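Local coordinates for SusD homolog (Bacteroides thetaiotaomicron, PDB 4MRU), which probably binds mucin O-glycans as a SusD-like lipoprotein of the outer membrane, handing them on for uptake by this gut bacterium, at residues G391-M403 with F408-W420. Sequence-based numbering, arbitrary orientation.
Sequences GSPANITVKWNEM and FEENLERIITQKW. With EDO (1,2-ethanediol), chain L.
Arg414 meets the irregular segment 391-403 with its guanidinium group, and the geometry shows a side-on grip. NE donates to Thr397 O at 2.9 Å, from 36° above the carbonyl plane, while NH2 reaches Thr397 OG1 at 3.0 Å nearly in the guanidinium plane. A bend at chi3 (55°) turns the group toward Asn401 and back to Glu410, one turn earlier in the helix, with Ile396 CD1 over one face and Lys399 O over the opposite one. NH1 and NH2 both converge on Glu410 OE2, a salt bridge. That oxygen also accepts from Asn401 ND2, so three N-H groups hold one carboxylate atom and probably favour its charged form.

Three residues earlier in the helix, Asn411 lays its amide flat on the Trp400 indole, the planes 5° apart and OD1 over the ring. The same amide pairs with the backbone of Asn401, OD1 taking its N-H and ND2 giving to its carbonyl at 2.9 Å, both in the carbonyl planes. From above its plane OD1 also accepts from Arg414 NH1, joining the two halves of the core. Packing here is close and buried: Ile396 CD1 lies 3.4 Å from Glu410 O, and Trp400 CE3 3.6 Å from Asn411 OD1. Ile415 CG1 closes against the ring edge, and Ala348 and Lys349 of helix 348-363 also touch the indole.

Packing is looser toward Asn395, where a water accepts from Asn395 N and lies 2.8 Å from Glu413 OE2. At the outer side of the loop, Lys399 NZ holds an ethanediol, probably from the crystallisation liquor; the Lys399 side chain lies about 5 Å from a bound magnesium ion and about 4 Å from that of Asn373, a magnesium-binding residue. Asn401 OD1 accepts from Met403 N, an Asx turn late in the loop that leads into helix 408-423 of this helix-rich, TPR-like SusD fold.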
loop_
_atom_site.group_PDB
_atom_site.type_symbol
_atom_site.label_atom_id
_atom_site.label_comp_id
_atom_site.label_asym_id
_atom_site.label_seq_id
_atom_site.Cartn_x
_atom_site.Cartn_y
_atom_site.Cartn_z
ATOM N N GLY A 391 -22.132 -12.512 6.164
ATOM C CA GLY A 391 -22.241 -11.560 7.251
ATOM C C GLY A 391 -21.219 -10.447 7.195
ATOM O O GLY A 391 -20.271 -10.470 6.428
ATOM N N SER A 392 -21.437 -9.433 8.015
ATOM C CA SER A 392 -20.591 -8.304 8.077
ATOM C C SER A 392 -19.162 -8.691 8.479
ATOM O O SER A 392 -18.969 -9.516 9.328
ATOM C CB SER A 392 -21.150 -7.334 9.133
ATOM O OG SER A 392 -20.261 -6.263 9.254
ATOM N N PRO A 393 -18.148 -7.992 7.951
ATOM C CA PRO A 393 -16.764 -8.277 8.325
ATOM C C PRO A 393 -16.351 -7.758 9.706
ATOM O O PRO A 393 -15.371 -8.263 10.262
ATOM C CB PRO A 393 -15.954 -7.542 7.253
ATOM C CG PRO A 393 -16.851 -6.439 6.796
ATOM C CD PRO A 393 -18.239 -6.992 6.874
ATOM N N ALA A 394 -17.070 -6.756 10.239
ATOM C CA ALA A 394 -16.665 -6.089 11.489
ATOM C C ALA A 394 -17.806 -5.327 12.089
ATOM O O ALA A 394 -18.807 -5.041 11.408
ATOM C CB ALA A 394 -15.494 -5.144 11.216
ATOM N N ASN A 395 -17.663 -4.930 13.346
ATOM C CA ASN A 395 -18.665 -4.050 13.942
ATOM C C ASN A 395 -18.090 -2.680 14.316
ATOM O O ASN A 395 -18.806 -1.849 14.821
ATOM C CB ASN A 395 -19.329 -4.732 15.132
ATOM C CG ASN A 395 -18.424 -4.845 16.330
ATOM O OD1 ASN A 395 -17.224 -4.546 16.290
ATOM N ND2 ASN A 395 -19.016 -5.251 17.434
ATOM N N ILE A 396 -16.837 -2.430 13.967
ATOM C CA ILE A 396 -16.164 -1.165 14.262
ATOM C C ILE A 396 -16.903 0.049 13.689
ATOM O O ILE A 396 -17.264 0.097 12.527
ATOM C CB ILE A 396 -14.682 -1.148 13.770
ATOM C CG1 ILE A 396 -13.895 0.072 14.325
ATOM C CG2 ILE A 396 -14.587 -1.189 12.250
ATOM C CD1 ILE A 396 -13.726 0.064 15.828
ATOM N N THR A 397 -17.116 1.042 14.540
ATOM C CA THR A 397 -17.762 2.281 14.124
ATOM C C THR A 397 -16.769 3.376 13.955
ATOM O O THR A 397 -15.600 3.274 14.379
ATOM C CB THR A 397 -18.779 2.725 15.177
ATOM O OG1 THR A 397 -18.090 2.990 16.379
ATOM C CG2 THR A 397 -19.848 1.636 15.446
ATOM N N VAL A 398 -17.219 4.470 13.362
ATOM C CA VAL A 398 -16.333 5.632 13.149
ATOM C C VAL A 398 -16.074 6.430 14.426
ATOM O O VAL A 398 -14.942 6.855 14.686
ATOM C CB VAL A 398 -16.898 6.608 12.113
ATOM C CG1 VAL A 398 -15.948 7.789 11.930
ATOM C CG2 VAL A 398 -17.134 5.902 10.778
ATOM N N LYS A 399 -17.102 6.593 15.238
ATOM C CA LYS A 399 -16.993 7.468 16.411
ATOM C C LYS A 399 -15.906 6.998 17.404
ATOM O O LYS A 399 -15.897 5.853 17.865
ATOM C CB LYS A 399 -18.352 7.604 17.108
ATOM C CG LYS A 399 -18.410 8.618 18.263
ATOM C CD LYS A 399 -19.811 8.721 18.844
ATOM C CE LYS A 399 -19.952 9.801 19.909
ATOM N NZ LYS A 399 -19.088 9.484 21.083
ATOM N N TRP A 400 -15.037 7.927 17.768
ATOM C CA TRP A 400 -13.932 7.665 18.725
ATOM C C TRP A 400 -14.429 7.131 20.075
ATOM O O TRP A 400 -15.443 7.585 20.607
ATOM C CB TRP A 400 -13.080 8.934 18.911
ATOM C CG TRP A 400 -11.851 8.731 19.760
ATOM C CD1 TRP A 400 -11.710 9.016 21.092
ATOM C CD2 TRP A 400 -10.613 8.168 19.336
ATOM N NE1 TRP A 400 -10.461 8.661 21.514
ATOM C CE2 TRP A 400 -9.762 8.165 20.441
ATOM C CE3 TRP A 400 -10.146 7.659 18.122
ATOM C CZ2 TRP A 400 -8.447 7.686 20.373
ATOM C CZ3 TRP A 400 -8.814 7.230 18.035
ATOM C CH2 TRP A 400 -7.996 7.243 19.148
ATOM N N ASN A 401 -13.722 6.133 20.608
ATOM C CA ASN A 401 -14.063 5.561 21.896
ATOM C C ASN A 401 -13.282 6.356 22.925
ATOM O O ASN A 401 -12.071 6.288 22.958
ATOM C CB ASN A 401 -13.722 4.081 21.972
ATOM C CG ASN A 401 -14.152 3.444 23.286
ATOM O OD1 ASN A 401 -14.085 4.067 24.344
ATOM N ND2 ASN A 401 -14.521 2.188 23.235
ATOM N N GLU A 402 -13.976 7.074 23.776
ATOM C CA GLU A 402 -13.341 8.045 24.698
ATOM C C GLU A 402 -12.537 7.397 25.814
ATOM O O GLU A 402 -11.894 8.095 26.603
ATOM C CB GLU A 402 -14.417 8.958 25.286
ATOM C CG GLU A 402 -15.162 9.825 24.271
ATOM C CD GLU A 402 -14.300 10.826 23.522
ATOM O OE1 GLU A 402 -13.213 11.252 24.015
ATOM O OE2 GLU A 402 -14.742 11.256 22.430
HETATM N N MSE A 403 -12.589 6.060 25.918
HETATM C CA MSE A 403 -11.714 5.358 26.840
HETATM C C MSE A 403 -10.282 5.439 26.362
HETATM O O MSE A 403 -9.377 5.107 27.107
HETATM C CB MSE A 403 -12.073 3.890 26.948
HETATM C CG MSE A 403 -13.453 3.613 27.495
HETATM SE SE MSE A 403 -13.339 4.007 29.412
HETATM C CE MSE A 403 -15.213 4.572 29.678
ATOM N N PHE A 408 -7.716 0.170 23.632
ATOM C CA PHE A 408 -6.605 0.302 22.709
ATOM C C PHE A 408 -6.922 -0.374 21.390
ATOM O O PHE A 408 -6.769 0.227 20.345
ATOM C CB PHE A 408 -5.294 -0.278 23.302
ATOM C CG PHE A 408 -4.118 -0.140 22.370
ATOM C CD1 PHE A 408 -3.345 1.008 22.386
ATOM C CD2 PHE A 408 -3.814 -1.130 21.446
ATOM C CE1 PHE A 408 -2.308 1.175 21.476
ATOM C CE2 PHE A 408 -2.753 -0.987 20.562
ATOM C CZ PHE A 408 -1.997 0.169 20.569
ATOM N N GLU A 409 -7.295 -1.658 21.427
ATOM C CA GLU A 409 -7.413 -2.393 20.176
ATOM C C GLU A 409 -8.582 -1.870 19.375
ATOM O O GLU A 409 -8.509 -1.817 18.160
ATOM C CB GLU A 409 -7.566 -3.914 20.391
ATOM C CG GLU A 409 -6.266 -4.609 20.787
ATOM C CD GLU A 409 -5.178 -4.582 19.710
ATOM O OE1 GLU A 409 -5.493 -4.643 18.493
ATOM O OE2 GLU A 409 -3.981 -4.536 20.082
ATOM N N GLU A 410 -9.654 -1.461 20.045
ATOM C CA GLU A 410 -10.791 -0.905 19.317
ATOM C C GLU A 410 -10.438 0.424 18.626
ATOM O O GLU A 410 -10.828 0.663 17.465
ATOM C CB GLU A 410 -12.009 -0.726 20.234
ATOM C CG GLU A 410 -13.279 -0.331 19.484
ATOM C CD GLU A 410 -14.413 0.132 20.392
ATOM O OE1 GLU A 410 -14.959 -0.738 21.110
ATOM O OE2 GLU A 410 -14.774 1.348 20.378
ATOM N N ASN A 411 -9.706 1.298 19.313
ATOM C CA ASN A 411 -9.384 2.565 18.726
ATOM C C ASN A 411 -8.335 2.366 17.612
ATOM O O ASN A 411 -8.360 3.051 16.622
ATOM C CB ASN A 411 -8.926 3.602 19.802
ATOM C CG ASN A 411 -10.107 4.318 20.461
ATOM O OD1 ASN A 411 -11.126 4.585 19.815
ATOM N ND2 ASN A 411 -9.990 4.590 21.739
ATOM N N LEU A 412 -7.441 1.397 17.782
ATOM C CA LEU A 412 -6.488 1.079 16.726
ATOM C C LEU A 412 -7.254 0.573 15.485
ATOM O O LEU A 412 -6.983 0.979 14.351
ATOM C CB LEU A 412 -5.479 0.041 17.197
ATOM C CG LEU A 412 -4.480 -0.465 16.156
ATOM C CD1 LEU A 412 -3.595 0.661 15.674
ATOM C CD2 LEU A 412 -3.630 -1.610 16.731
ATOM N N GLU A 413 -8.254 -0.253 15.738
ATOM C CA GLU A 413 -9.072 -0.791 14.678
ATOM C C GLU A 413 -9.738 0.333 13.850
ATOM O O GLU A 413 -9.694 0.278 12.624
ATOM C CB GLU A 413 -10.118 -1.764 15.228
ATOM C CG GLU A 413 -10.996 -2.378 14.136
ATOM C CD GLU A 413 -11.984 -3.384 14.640
ATOM O OE1 GLU A 413 -12.151 -3.518 15.905
ATOM O OE2 GLU A 413 -12.645 -4.017 13.758
ATOM N N ARG A 414 -10.310 1.346 14.495
ATOM C CA ARG A 414 -10.916 2.454 13.730
ATOM C C ARG A 414 -9.834 3.335 13.062
ATOM O O ARG A 414 -10.048 3.762 11.944
ATOM C CB ARG A 414 -11.934 3.285 14.553
ATOM C CG ARG A 414 -11.476 3.878 15.857
ATOM C CD ARG A 414 -12.556 4.812 16.400
ATOM N NE ARG A 414 -13.835 4.129 16.509
ATOM C CZ ARG A 414 -14.181 3.332 17.522
ATOM N NH1 ARG A 414 -13.338 3.092 18.522
ATOM N NH2 ARG A 414 -15.346 2.735 17.521
ATOM N N ILE A 415 -8.692 3.584 13.717
ATOM C CA ILE A 415 -7.625 4.345 13.071
ATOM C C ILE A 415 -7.226 3.637 11.760
ATOM O O ILE A 415 -7.166 4.235 10.710
ATOM C CB ILE A 415 -6.404 4.510 13.982
ATOM C CG1 ILE A 415 -6.736 5.436 15.162
ATOM C CG2 ILE A 415 -5.199 5.008 13.181
ATOM C CD1 ILE A 415 -5.709 5.426 16.244
ATOM N N ILE A 416 -7.003 2.336 11.813
ATOM C CA ILE A 416 -6.515 1.628 10.661
ATOM C C ILE A 416 -7.624 1.452 9.631
ATOM O O ILE A 416 -7.399 1.538 8.395
ATOM C CB ILE A 416 -5.938 0.251 11.059
ATOM C CG1 ILE A 416 -4.709 0.377 11.977
ATOM C CG2 ILE A 416 -5.575 -0.545 9.810
ATOM C CD1 ILE A 416 -3.512 1.135 11.415
ATOM N N THR A 417 -8.840 1.237 10.098
ATOM C CA THR A 417 -9.989 1.143 9.159
ATOM C C THR A 417 -10.159 2.435 8.370
ATOM O O THR A 417 -10.315 2.426 7.143
ATOM C CB THR A 417 -11.275 0.803 9.897
ATOM O OG1 THR A 417 -11.157 -0.512 10.448
ATOM C CG2 THR A 417 -12.477 0.808 8.953
ATOM N N GLN A 418 -10.136 3.557 9.076
ATOM C CA GLN A 418 -10.241 4.866 8.396
ATOM C C GLN A 418 -9.039 5.159 7.482
ATOM O O GLN A 418 -9.187 5.702 6.393
ATOM C CB GLN A 418 -10.476 5.959 9.431
ATOM C CG GLN A 418 -11.898 5.901 9.969
ATOM C CD GLN A 418 -12.931 6.130 8.869
ATOM O OE1 GLN A 418 -12.798 7.043 8.013
ATOM N NE2 GLN A 418 -14.012 5.425 8.966
ATOM N N LYS A 419 -7.852 4.774 7.923
ATOM C CA LYS A 419 -6.659 4.900 7.078
ATOM C C LYS A 419 -6.822 4.088 5.814
ATOM O O LYS A 419 -6.447 4.546 4.724
ATOM C CB LYS A 419 -5.394 4.468 7.831
ATOM C CG LYS A 419 -4.155 4.800 7.061
ATOM C CD LYS A 419 -2.908 4.617 7.865
ATOM C CE LYS A 419 -2.606 3.170 8.206
ATOM N NZ LYS A 419 -1.235 3.150 8.814
ATOM N N TRP A 420 -7.373 2.882 5.961
ATOM C CA TRP A 420 -7.631 1.968 4.799
ATOM C C TRP A 420 -8.618 2.531 3.787
ATOM O O TRP A 420 -8.389 2.422 2.556
ATOM C CB TRP A 420 -8.109 0.636 5.337
ATOM C CG TRP A 420 -8.641 -0.363 4.426
ATOM C CD1 TRP A 420 -7.948 -1.210 3.649
ATOM C CD2 TRP A 420 -10.009 -0.742 4.318
ATOM N NE1 TRP A 420 -8.792 -2.093 3.030
ATOM C CE2 TRP A 420 -10.067 -1.831 3.425
ATOM C CE3 TRP A 420 -11.195 -0.279 4.909
ATOM C CZ2 TRP A 420 -11.248 -2.432 3.080
ATOM C CZ3 TRP A 420 -12.373 -0.912 4.601
ATOM C CH2 TRP A 420 -12.401 -1.978 3.695
HETATM C C1 EDO L . -19.550 5.767 21.817
HETATM O O1 EDO L . -18.393 6.625 21.659
HETATM C C2 EDO L . -20.682 6.397 22.625
HETATM O O2 EDO L . -21.097 7.681 22.108
HETATM O O HOH W 1 -15.004 -5.263 14.615
HETATM O O HOH W 2 -14.436 -3.981 17.205
HETATM O O HOH W 3 -14.144 3.227 11.323
#